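Local coordinates for protein fructose transport system repressor FruR (Pseudomonas putida, PDB 3O75) that binds fructose 1-phosphate and probably acts as a LacI-family, sequence-specific DNA-binding transcription factor that represses the fructose transport system, at residues Ile126-Glu131 with Glu159-Glu164; Val64-Pro69 with Arg90-Ala95; Ser206-Leu211 with Leu223-Asn228. One frame throughout, in Å; residues are numbered along the deposited sequence.

Contact 1: residues Ile126-Glu131 with Glu159-Glu164; sequences IGARPE and EAFSRE. With F1X (1-O-phosphono-beta-D-fructofuranose), chain C.
Ala128 ends strand 122-128 and packs against Phe161 in the turn that follows the adjacent parallel strand 152-158, a pairing of strand-end loops at the sugar cleft of this LacI-family, periplasmic-binding-protein-like domain. The Ala128 methyl sits over the centre of the aromatic ring as a CH-pi contact, with CB 4.0 Å from the centroid of Phe161 and 10° off its normal. The same methyl also lies 3.4 Å from Ala160 O, while the Ala128 carbonyl oxygen passes 3.3 Å from Phe161 CZ and shares Ser135 OG with Arg129 O. Arg129 comes next and folds over the turn: with CG beside its backbone N, it sets this atom 3.3 Å from Phe161 CE1, and the bends at chi2 and chi3 then curl the rest of the chain round past Glu159 O. The guanidinium is inclined 23° to the ring, and a water that accepts from Arg129 NH1 and donates to Glu159 O joins the two segments. Farther along, Glu131 OE2 pairs with Arg129 NH2 in a salt bridge whose hydrogen bond is weak, bent to 123°. Phe161 is the central residue of an inverse gamma turn, and its ring lies between the Ala128 methyl on one face and F1X C6 on the other. An alanine here is likely to open a gap between the Ala128 methyl and the sugar and to deprive the aliphatic part of Arg129 of its support. F1X C6 is offset toward the rim, its 3.1 Å approach to Phe161 CD1 unusually short and doubtful in exact value.

Contact 2: residues Val64-Pro69 with Arg90-Ala95; sequences VASCLP and RRLDPA. With F1X (1-O-phosphono-beta-D-fructofuranose), chain C.
Ala65 and Arg90 bring the two backbones together, their CA atoms 5.4 Å apart, just where the chain leaves the adjacent parallel strands 61-64 and 85-88. Loops at the C-terminal ends of such strands line the sugar pocket in the type I periplasmic-binding-protein fold. A water fills the seam instead of a direct backbone bond: it donates to Val64 O and to Arg90 O and accepts from Ser66 N. Arg90 then reaches along the first segment to the sugar. Its NH1 donates to Ser66 O (2.7 Å, 149°), an oxygen that lies in the guanidinium plane although the donor stands 53° above the carbonyl plane; NH1 also forms a salt bridge with Asp42. The bend at chi2 (94°) turns the rest of the chain so that Arg90 NE points almost straight at F1X O4, 3.1 Å away. NH2 meets the O6 hydroxyl. One flat group is thus fixed by backbone, carboxylate and ligand together. Ser66 OG accepts from Leu68 N in an ST turn and is also bonded to Glu47. Away from the sugar, Leu92 CD1 touches Val64 CG1 at 4.2 Å, the two side chains crossing at about a right angle, and Leu92 CD2 meets Ser66 CB. This apolar patch continues through Val85 and Ala87 of strand 85-88, while Tyr75 of helix 74-80 and Glu47 of helix 44-56 border Val64.

Contact 3: residues Ser206-Leu211 with Leu223-Asn228; sequences SRQLQL and LPLPVN
A water is gripped between Leu209 O and Pro226 O: it donates to both, at 2.6 Å from Leu209 O and 2.8 Å from Pro226 O, and accepts a weak bond from Leu211 N. It bridges the segments just before the direct backbone link, in which Asn228 N donates to Leu211 O over 3.1 Å, the donor tilted 18° from the carbonyl plane. The two chains run the same way, their touching parts 12° apart in direction, as they enter strands 210-214 and 227-231 of the parallel sheet in the lobe that also holds strands 183-186, 122-128 and 152-158 of this type I periplasmic-binding-protein fold. Beyond this bond, Asn228 also pairs with Thr213 through the backbone, and its side chain is held by Ile269 N at OD1 and by Ser114 OG at ND2.

Leu225 and Leu211 carry the apolar contact. With CG anti to the backbone N (chi1 178°), the two methyls of Leu225 reach across to the opposing chain. CD1 rests 3.3 Å from Leu209 O and also touches Gln208 CG, whereas CD2 turns to Arg207 O, to Leu209 CD2 and, at 4.0 Å, to Leu211 CD2. The side chains of Leu211 and Leu225 cross at about a right angle. Beside Val227, Leu211 lies differently: those two side chains run side by side and point the same way, Leu211 CB 4.1 Å from Val227 CG2. The guanidinium of Arg207 leads off to the carbonyls of Arg202 and Pro203.

The hydrophobic cluster sits between sheet and helix: Leu209 and Leu211 pack on Leu184 of strand 183-186, and Leu211 reaches Leu192 and Phe196 and Leu209 reaches Leu199 of helix 189-200. Asn228, next along the strand from Val227, packs on Leu111 of helix 104-116.

In the fold
From the N terminus the chain closes contact 2 first, bringing together the ends of strands 61-64 and 85-88 across a beta-alpha-beta crossover through helix 74-80. Contact 1 follows, closing the crossover from strand 122-128 through helix 133-145 to strand 152-158. Contact 3 comes last and, with no helix between its segments, joins the starts of strands 210-214 and 227-231. The three lie in series, none nested or crossed. Contacts 1 and 2 belong to the two lobes of the type I periplasmic-binding-protein fold and meet at the sugar, where Phe161 CE1 is 4.3 Å from Arg90 NH2. Contact 3 lies away from this cleft, its centre about 34 Å from that of contact 2.

Contact 1: residues Ile126-Glu131 with Glu159-Glu164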
loop_
_atom_site.group_PDB
_atom_site.type_symbol
_atom_site.label_atom_id
_atom_site.label_comp_id
_atom_site.label_asym_id
_atom_site.label_seq_id
_atom_site.Cartn_x
_atom_site.Cartn_y
_atom_site.Cartn_z
ATOM N N ILE A 126 16.308 -11.489 10.928
ATOM C CA ILE A 126 15.784 -11.837 9.615
ATOM C C ILE A 126 15.737 -10.605 8.718
ATOM O O ILE A 126 14.973 -9.669 8.965
ATOM C CB ILE A 126 14.395 -12.496 9.698
ATOM C CG1 ILE A 126 14.527 -13.940 10.191
ATOM C CG2 ILE A 126 13.704 -12.463 8.339
ATOM C CD1 ILE A 126 13.236 -14.733 10.135
ATOM N N GLY A 127 16.573 -10.615 7.685
ATOM C CA GLY A 127 16.659 -9.515 6.745
ATOM C C GLY A 127 16.695 -10.006 5.311
ATOM O O GLY A 127 16.380 -11.162 5.030
ATOM N N ALA A 128 17.081 -9.124 4.395
ATOM C CA ALA A 128 17.132 -9.462 2.983
ATOM C C ALA A 128 18.085 -8.521 2.256
ATOM O O ALA A 128 18.429 -7.457 2.771
ATOM C CB ALA A 128 15.733 -9.387 2.371
ATOM N N ARG A 129 18.513 -8.918 1.062
ATOM C CA ARG A 129 19.395 -8.089 0.244
ATOM C C ARG A 129 20.641 -7.660 1.019
ATOM O O ARG A 129 20.937 -6.467 1.113
ATOM C CB ARG A 129 18.649 -6.848 -0.242
ATOM C CG ARG A 129 17.248 -7.129 -0.754
ATOM C CD ARG A 129 17.284 -7.649 -2.171
ATOM N NE ARG A 129 18.102 -6.790 -3.019
ATOM C CZ ARG A 129 18.012 -6.746 -4.342
ATOM N NH1 ARG A 129 17.129 -7.510 -4.971
ATOM N NH2 ARG A 129 18.802 -5.931 -5.031
ATOM N N PRO A 130 21.385 -8.633 1.563
ATOM C CA PRO A 130 22.527 -8.332 2.434
ATOM C C PRO A 130 23.503 -7.321 1.832
ATOM O O PRO A 130 24.185 -6.620 2.579
ATOM C CB PRO A 130 23.214 -9.696 2.606
ATOM C CG PRO A 130 22.684 -10.549 1.488
ATOM C CD PRO A 130 21.287 -10.070 1.262
ATOM N N GLU A 131 23.564 -7.240 0.507
ATOM C CA GLU A 131 24.513 -6.345 -0.150
ATOM C C GLU A 131 24.119 -4.871 -0.052
ATOM O O GLU A 131 24.977 -3.991 -0.091
ATOM C CB GLU A 131 24.715 -6.740 -1.618
ATOM C CG GLU A 131 23.723 -6.120 -2.590
ATOM C CD GLU A 131 22.353 -6.758 -2.518
ATOM O OE1 GLU A 131 22.198 -7.749 -1.778
ATOM O OE2 GLU A 131 21.434 -6.269 -3.208
ATOM N N GLU A 159 16.751 -13.210 -0.307
ATOM C CA GLU A 159 16.910 -12.698 -1.654
ATOM C C GLU A 159 16.062 -11.448 -1.898
ATOM O O GLU A 159 16.327 -10.684 -2.825
ATOM C CB GLU A 159 16.533 -13.790 -2.661
ATOM C CG GLU A 159 15.055 -14.200 -2.615
ATOM C CD GLU A 159 14.732 -15.222 -1.534
ATOM O OE1 GLU A 159 15.652 -15.941 -1.090
ATOM O OE2 GLU A 159 13.549 -15.311 -1.139
ATOM N N ALA A 160 15.045 -11.231 -1.067
ATOM C CA ALA A 160 14.103 -10.139 -1.316
ATOM C C ALA A 160 13.327 -9.698 -0.078
ATOM O O ALA A 160 12.997 -10.517 0.785
ATOM C CB ALA A 160 13.123 -10.530 -2.435
ATOM N N PHE A 161 13.032 -8.401 -0.006
ATOM C CA PHE A 161 12.152 -7.870 1.027
ATOM C C PHE A 161 10.708 -8.200 0.685
ATOM O O PHE A 161 9.985 -7.368 0.133
ATOM C CB PHE A 161 12.311 -6.353 1.154
ATOM C CG PHE A 161 13.636 -5.920 1.730
ATOM C CD1 PHE A 161 14.651 -5.463 0.907
ATOM C CD2 PHE A 161 13.857 -5.959 3.093
ATOM C CE1 PHE A 161 15.863 -5.058 1.433
ATOM C CE2 PHE A 161 15.069 -5.555 3.628
ATOM C CZ PHE A 161 16.076 -5.104 2.793
ATOM N N SER A 162 10.290 -9.417 1.016
ATOM C CA SER A 162 8.946 -9.874 0.689
ATOM C C SER A 162 8.382 -10.763 1.782
ATOM O O SER A 162 9.128 -11.402 2.532
ATOM C CB SER A 162 8.940 -10.631 -0.640
ATOM O OG SER A 162 9.836 -11.729 -0.604
ATOM N N ARG A 163 7.056 -10.791 1.856
ATOM C CA ARG A 163 6.327 -11.628 2.793
ATOM C C ARG A 163 6.672 -13.101 2.603
ATOM O O ARG A 163 6.853 -13.836 3.572
ATOM C CB ARG A 163 4.829 -11.405 2.592
ATOM C CG ARG A 163 3.914 -12.323 3.377
ATOM C CD ARG A 163 2.463 -11.950 3.111
ATOM N NE ARG A 163 1.532 -12.755 3.892
ATOM C CZ ARG A 163 0.243 -12.466 4.048
ATOM N NH1 ARG A 163 -0.269 -11.379 3.483
ATOM N NH2 ARG A 163 -0.533 -13.257 4.778
ATOM N N GLU A 164 6.768 -13.531 1.350
ATOM C CA GLU A 164 7.072 -14.924 1.055
ATOM C C GLU A 164 8.486 -15.274 1.513
ATOM O O GLU A 164 8.725 -16.348 2.062
ATOM C CB GLU A 164 6.901 -15.207 -0.438
ATOM C CG GLU A 164 8.202 -15.448 -1.180
ATOM C CD GLU A 164 8.058 -15.284 -2.681
ATOM O OE1 GLU A 164 7.762 -16.287 -3.371
ATOM O OE2 GLU A 164 8.241 -14.148 -3.166
HETATM C C1 F1X C . 10.526 -0.048 4.506
HETATM O O1 F1X C . 9.691 -0.883 5.293
HETATM P P1 F1X C . 9.575 -0.599 6.871
HETATM C C2 F1X C . 11.812 -0.794 4.194
HETATM O O2 F1X C . 12.258 -1.505 5.356
HETATM C C3 F1X C . 12.891 0.177 3.736
HETATM O O3 F1X C . 13.542 0.813 4.833
HETATM C C4 F1X C . 13.797 -0.740 2.953
HETATM O O4 F1X C . 14.684 -0.057 2.063
HETATM C C5 F1X C . 12.724 -1.505 2.202
HETATM O O5 F1X C . 11.650 -1.724 3.123
HETATM C C6 F1X C . 13.285 -2.776 1.614
HETATM O O6 F1X C . 13.753 -2.393 0.327
HETATM O O1P F1X C . 10.988 -0.718 7.381
HETATM O O2P F1X C . 9.010 0.793 6.957
HETATM O O3P F1X C . 8.659 -1.691 7.365
HETATM O O HOH W 1 14.846 -8.474 -3.986
#

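Contact 2: residues Val64-Pro69 with Arg90-Ala95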
loop_
_atom_site.group_PDB
_atom_site.type_symbol
_atom_site.label_atom_id
_atom_site.label_comp_id
_atom_site.label_asym_id
_atom_site.label_seq_id
_atom_site.Cartn_x
_atom_site.Cartn_y
_atom_site.Cartn_z
ATOM N N VAL A 64 14.399 8.731 -5.956
ATOM C CA VAL A 64 14.670 7.323 -6.232
ATOM C C VAL A 64 15.158 6.565 -5.005
ATOM O O VAL A 64 16.087 6.998 -4.325
ATOM C CB VAL A 64 15.695 7.148 -7.392
ATOM C CG1 VAL A 64 16.915 8.036 -7.181
ATOM C CG2 VAL A 64 16.106 5.687 -7.539
ATOM N N ALA A 65 14.503 5.445 -4.715
ATOM C CA ALA A 65 15.006 4.494 -3.737
ATOM C C ALA A 65 15.725 3.393 -4.504
ATOM O O ALA A 65 15.131 2.375 -4.868
ATOM C CB ALA A 65 13.878 3.925 -2.912
ATOM N N SER A 66 17.011 3.615 -4.748
ATOM C CA SER A 66 17.783 2.793 -5.672
ATOM C C SER A 66 18.189 1.426 -5.128
ATOM O O SER A 66 18.279 1.223 -3.918
ATOM C CB SER A 66 19.028 3.554 -6.129
ATOM O OG SER A 66 19.776 2.787 -7.053
ATOM N N CYS A 67 18.437 0.497 -6.045
ATOM C CA CYS A 67 18.959 -0.819 -5.711
ATOM C C CYS A 67 20.309 -0.990 -6.389
ATOM O O CYS A 67 20.915 -2.063 -6.341
ATOM C CB CYS A 67 18.013 -1.904 -6.213
ATOM S SG CYS A 67 17.948 -2.036 -8.017
ATOM N N LEU A 68 20.764 0.076 -7.039
ATOM C CA LEU A 68 21.990 0.032 -7.824
ATOM C C LEU A 68 23.242 0.101 -6.959
ATOM O O LEU A 68 23.227 0.681 -5.873
ATOM C CB LEU A 68 22.009 1.159 -8.855
ATOM C CG LEU A 68 20.892 1.127 -9.896
ATOM C CD1 LEU A 68 21.124 2.214 -10.924
ATOM C CD2 LEU A 68 20.819 -0.240 -10.560
ATOM N N PRO A 69 24.336 -0.489 -7.457
ATOM C CA PRO A 69 25.632 -0.514 -6.777
ATOM C C PRO A 69 26.203 0.883 -6.574
ATOM O O PRO A 69 25.697 1.847 -7.153
ATOM C CB PRO A 69 26.526 -1.287 -7.757
ATOM C CG PRO A 69 25.593 -2.054 -8.624
ATOM C CD PRO A 69 24.372 -1.199 -8.747
ATOM N N ARG A 90 17.372 4.471 0.486
ATOM C CA ARG A 90 18.737 4.027 0.191
ATOM C C ARG A 90 19.612 5.194 -0.261
ATOM O O ARG A 90 19.335 5.833 -1.275
ATOM C CB ARG A 90 18.764 2.917 -0.866
ATOM C CG ARG A 90 18.087 1.617 -0.446
ATOM C CD ARG A 90 16.647 1.585 -0.920
ATOM N NE ARG A 90 16.017 0.284 -0.712
ATOM C CZ ARG A 90 15.996 -0.688 -1.619
ATOM N NH1 ARG A 90 16.586 -0.514 -2.794
ATOM N NH2 ARG A 90 15.388 -1.837 -1.355
ATOM N N ARG A 91 20.676 5.460 0.489
ATOM C CA ARG A 91 21.567 6.574 0.183
ATOM C C ARG A 91 22.279 6.397 -1.154
ATOM O O ARG A 91 22.598 5.276 -1.561
ATOM C CB ARG A 91 22.610 6.755 1.291
ATOM C CG ARG A 91 23.532 5.564 1.450
ATOM C CD ARG A 91 24.990 5.983 1.578
ATOM N NE ARG A 91 25.382 6.256 2.957
ATOM C CZ ARG A 91 26.641 6.429 3.351
ATOM N NH1 ARG A 91 27.629 6.353 2.469
ATOM N NH2 ARG A 91 26.915 6.673 4.626
ATOM N N LEU A 92 22.510 7.512 -1.838
ATOM C CA LEU A 92 23.399 7.534 -2.988
ATOM C C LEU A 92 24.686 8.237 -2.564
ATOM O O LEU A 92 24.731 8.859 -1.504
ATOM C CB LEU A 92 22.742 8.257 -4.162
ATOM C CG LEU A 92 21.576 7.524 -4.835
ATOM C CD1 LEU A 92 20.855 8.436 -5.814
ATOM C CD2 LEU A 92 22.052 6.253 -5.533
ATOM N N ASP A 93 25.727 8.140 -3.388
ATOM C CA ASP A 93 27.031 8.717 -3.062
ATOM C C ASP A 93 26.898 10.102 -2.433
ATOM O O ASP A 93 26.506 11.059 -3.099
ATOM C CB ASP A 93 27.906 8.786 -4.315
ATOM C CG ASP A 93 29.345 9.170 -4.008
ATOM O OD1 ASP A 93 29.607 9.754 -2.934
ATOM O OD2 ASP A 93 30.218 8.884 -4.855
ATOM N N PRO A 94 27.230 10.209 -1.139
ATOM C CA PRO A 94 27.109 11.464 -0.387
ATOM C C PRO A 94 28.030 12.562 -0.914
ATOM O O PRO A 94 27.796 13.739 -0.643
ATOM C CB PRO A 94 27.514 11.063 1.034
ATOM C CG PRO A 94 28.328 9.817 0.867
ATOM C CD PRO A 94 27.718 9.104 -0.295
ATOM N N ALA A 95 29.068 12.183 -1.650
ATOM C CA ALA A 95 29.964 13.167 -2.241
ATOM C C ALA A 95 29.278 13.920 -3.379
ATOM O O ALA A 95 29.527 15.107 -3.587
ATOM C CB ALA A 95 31.239 12.502 -2.730
HETATM C C1 F1X C . 10.526 -0.048 4.506
HETATM O O1 F1X C . 9.691 -0.883 5.293
HETATM P P1 F1X C . 9.575 -0.599 6.871
HETATM C C2 F1X C . 11.812 -0.794 4.194
HETATM O O2 F1X C . 12.258 -1.505 5.356
HETATM C C3 F1X C . 12.891 0.177 3.736
HETATM O O3 F1X C . 13.542 0.813 4.833
HETATM C C4 F1X C . 13.797 -0.740 2.953
HETATM O O4 F1X C . 14.684 -0.057 2.063
HETATM C C5 F1X C . 12.724 -1.505 2.202
HETATM O O5 F1X C . 11.650 -1.724 3.123
HETATM C C6 F1X C . 13.285 -2.776 1.614
HETATM O O6 F1X C . 13.753 -2.393 0.327
HETATM O O1P F1X C . 10.988 -0.718 7.381
HETATM O O2P F1X C . 9.010 0.793 6.957
HETATM O O3P F1X C . 8.659 -1.691 7.365
HETATM O O HOH W 2 18.213 5.686 -3.767
#

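Contact 3: residues Ser206-Leu211 with Leu223-Asn228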
loop_
_atom_site.group_PDB
_atom_site.type_symbol
_atom_site.label_atom_id
_atom_site.label_comp_id
_atom_site.label_asym_id
_atom_site.label_seq_id
_atom_site.Cartn_x
_atom_site.Cartn_y
_atom_site.Cartn_z
ATOM N N SER A 206 1.928 -22.165 20.655
ATOM C CA SER A 206 3.342 -22.235 20.305
ATOM C C SER A 206 3.751 -21.047 19.444
ATOM O O SER A 206 4.481 -21.202 18.466
ATOM C CB SER A 206 3.653 -23.545 19.579
ATOM O OG SER A 206 3.278 -24.666 20.363
ATOM N N ARG A 207 3.282 -19.859 19.812
ATOM C CA ARG A 207 3.514 -18.672 18.995
ATOM C C ARG A 207 4.141 -17.517 19.765
ATOM O O ARG A 207 4.301 -16.424 19.225
ATOM C CB ARG A 207 2.208 -18.208 18.351
ATOM C CG ARG A 207 1.463 -19.297 17.606
ATOM C CD ARG A 207 0.189 -18.752 16.991
ATOM N NE ARG A 207 -0.650 -19.813 16.446
ATOM C CZ ARG A 207 -1.816 -19.603 15.842
ATOM N NH1 ARG A 207 -2.280 -18.369 15.702
ATOM N NH2 ARG A 207 -2.516 -20.629 15.375
ATOM N N GLN A 208 4.489 -17.750 21.026
ATOM C CA GLN A 208 5.069 -16.695 21.848
ATOM C C GLN A 208 6.578 -16.579 21.658
ATOM O O GLN A 208 7.302 -17.575 21.709
ATOM C CB GLN A 208 4.735 -16.912 23.328
ATOM C CG GLN A 208 4.497 -15.627 24.122
ATOM C CD GLN A 208 5.779 -14.959 24.593
ATOM O OE1 GLN A 208 6.852 -15.177 24.035
ATOM N NE2 GLN A 208 5.668 -14.134 25.630
ATOM N N LEU A 209 7.035 -15.349 21.435
ATOM C CA LEU A 209 8.456 -15.016 21.407
ATOM C C LEU A 209 8.587 -13.502 21.442
ATOM O O LEU A 209 7.642 -12.787 21.109
ATOM C CB LEU A 209 9.145 -15.568 20.156
ATOM C CG LEU A 209 8.883 -14.865 18.819
ATOM C CD1 LEU A 209 9.912 -15.283 17.772
ATOM C CD2 LEU A 209 7.467 -15.122 18.312
ATOM N N GLN A 210 9.750 -13.014 21.856
ATOM C CA GLN A 210 10.009 -11.582 21.851
ATOM C C GLN A 210 10.265 -11.131 20.418
ATOM O O GLN A 210 11.152 -11.645 19.738
ATOM C CB GLN A 210 11.204 -11.247 22.743
ATOM C CG GLN A 210 11.069 -11.738 24.184
ATOM C CD GLN A 210 10.369 -10.741 25.098
ATOM O OE1 GLN A 210 9.872 -11.104 26.164
ATOM N NE2 GLN A 210 10.340 -9.478 24.688
ATOM N N LEU A 211 9.485 -10.158 19.966
ATOM C CA LEU A 211 9.518 -9.740 18.576
ATOM C C LEU A 211 9.859 -8.260 18.448
ATOM O O LEU A 211 9.250 -7.412 19.096
ATOM C CB LEU A 211 8.154 -10.008 17.944
ATOM C CG LEU A 211 8.080 -10.694 16.580
ATOM C CD1 LEU A 211 9.120 -11.797 16.466
ATOM C CD2 LEU A 211 6.677 -11.243 16.349
ATOM N N LEU A 223 -2.712 -7.331 18.283
ATOM C CA LEU A 223 -2.095 -8.626 18.526
ATOM C C LEU A 223 -2.017 -8.882 20.019
ATOM O O LEU A 223 -1.697 -7.978 20.788
ATOM C CB LEU A 223 -0.686 -8.669 17.938
ATOM C CG LEU A 223 -0.383 -9.821 16.979
ATOM C CD1 LEU A 223 -0.525 -9.355 15.546
ATOM C CD2 LEU A 223 1.011 -10.372 17.216
ATOM N N PRO A 224 -2.311 -10.119 20.437
ATOM C CA PRO A 224 -2.110 -10.489 21.841
ATOM C C PRO A 224 -0.620 -10.436 22.148
ATOM O O PRO A 224 -0.205 -9.989 23.217
ATOM C CB PRO A 224 -2.614 -11.933 21.893
ATOM C CG PRO A 224 -2.462 -12.440 20.492
ATOM C CD PRO A 224 -2.726 -11.262 19.606
ATOM N N LEU A 225 0.171 -10.895 21.185
ATOM C CA LEU A 225 1.624 -10.860 21.258
ATOM C C LEU A 225 2.147 -9.459 20.942
ATOM O O LEU A 225 2.055 -9.002 19.804
ATOM C CB LEU A 225 2.202 -11.867 20.263
ATOM C CG LEU A 225 3.716 -11.985 20.124
ATOM C CD1 LEU A 225 4.315 -12.604 21.373
ATOM C CD2 LEU A 225 4.060 -12.812 18.894
ATOM N N PRO A 226 2.702 -8.774 21.955
ATOM C CA PRO A 226 3.250 -7.420 21.798
ATOM C C PRO A 226 4.488 -7.388 20.901
ATOM O O PRO A 226 5.309 -8.305 20.950
ATOM C CB PRO A 226 3.631 -7.031 23.229
ATOM C CG PRO A 226 3.856 -8.332 23.925
ATOM C CD PRO A 226 2.853 -9.274 23.333
ATOM N N VAL A 227 4.619 -6.333 20.102
ATOM C CA VAL A 227 5.745 -6.198 19.186
ATOM C C VAL A 227 6.379 -4.814 19.270
ATOM O O VAL A 227 5.704 -3.803 19.082
ATOM C CB VAL A 227 5.313 -6.436 17.729
ATOM C CG1 VAL A 227 6.499 -6.258 16.791
ATOM C CG2 VAL A 227 4.700 -7.819 17.574
ATOM N N ASN A 228 7.677 -4.772 19.557
ATOM C CA ASN A 228 8.428 -3.522 19.492
ATOM C C ASN A 228 8.693 -3.132 18.045
ATOM O O ASN A 228 9.076 -3.970 17.236
ATOM C CB ASN A 228 9.742 -3.636 20.264
ATOM C CG ASN A 228 9.536 -3.599 21.765
ATOM O OD1 ASN A 228 8.401 -3.556 22.244
ATOM N ND2 ASN A 228 10.633 -3.610 22.517
HETATM O O HOH W 3 6.907 -10.440 21.848
#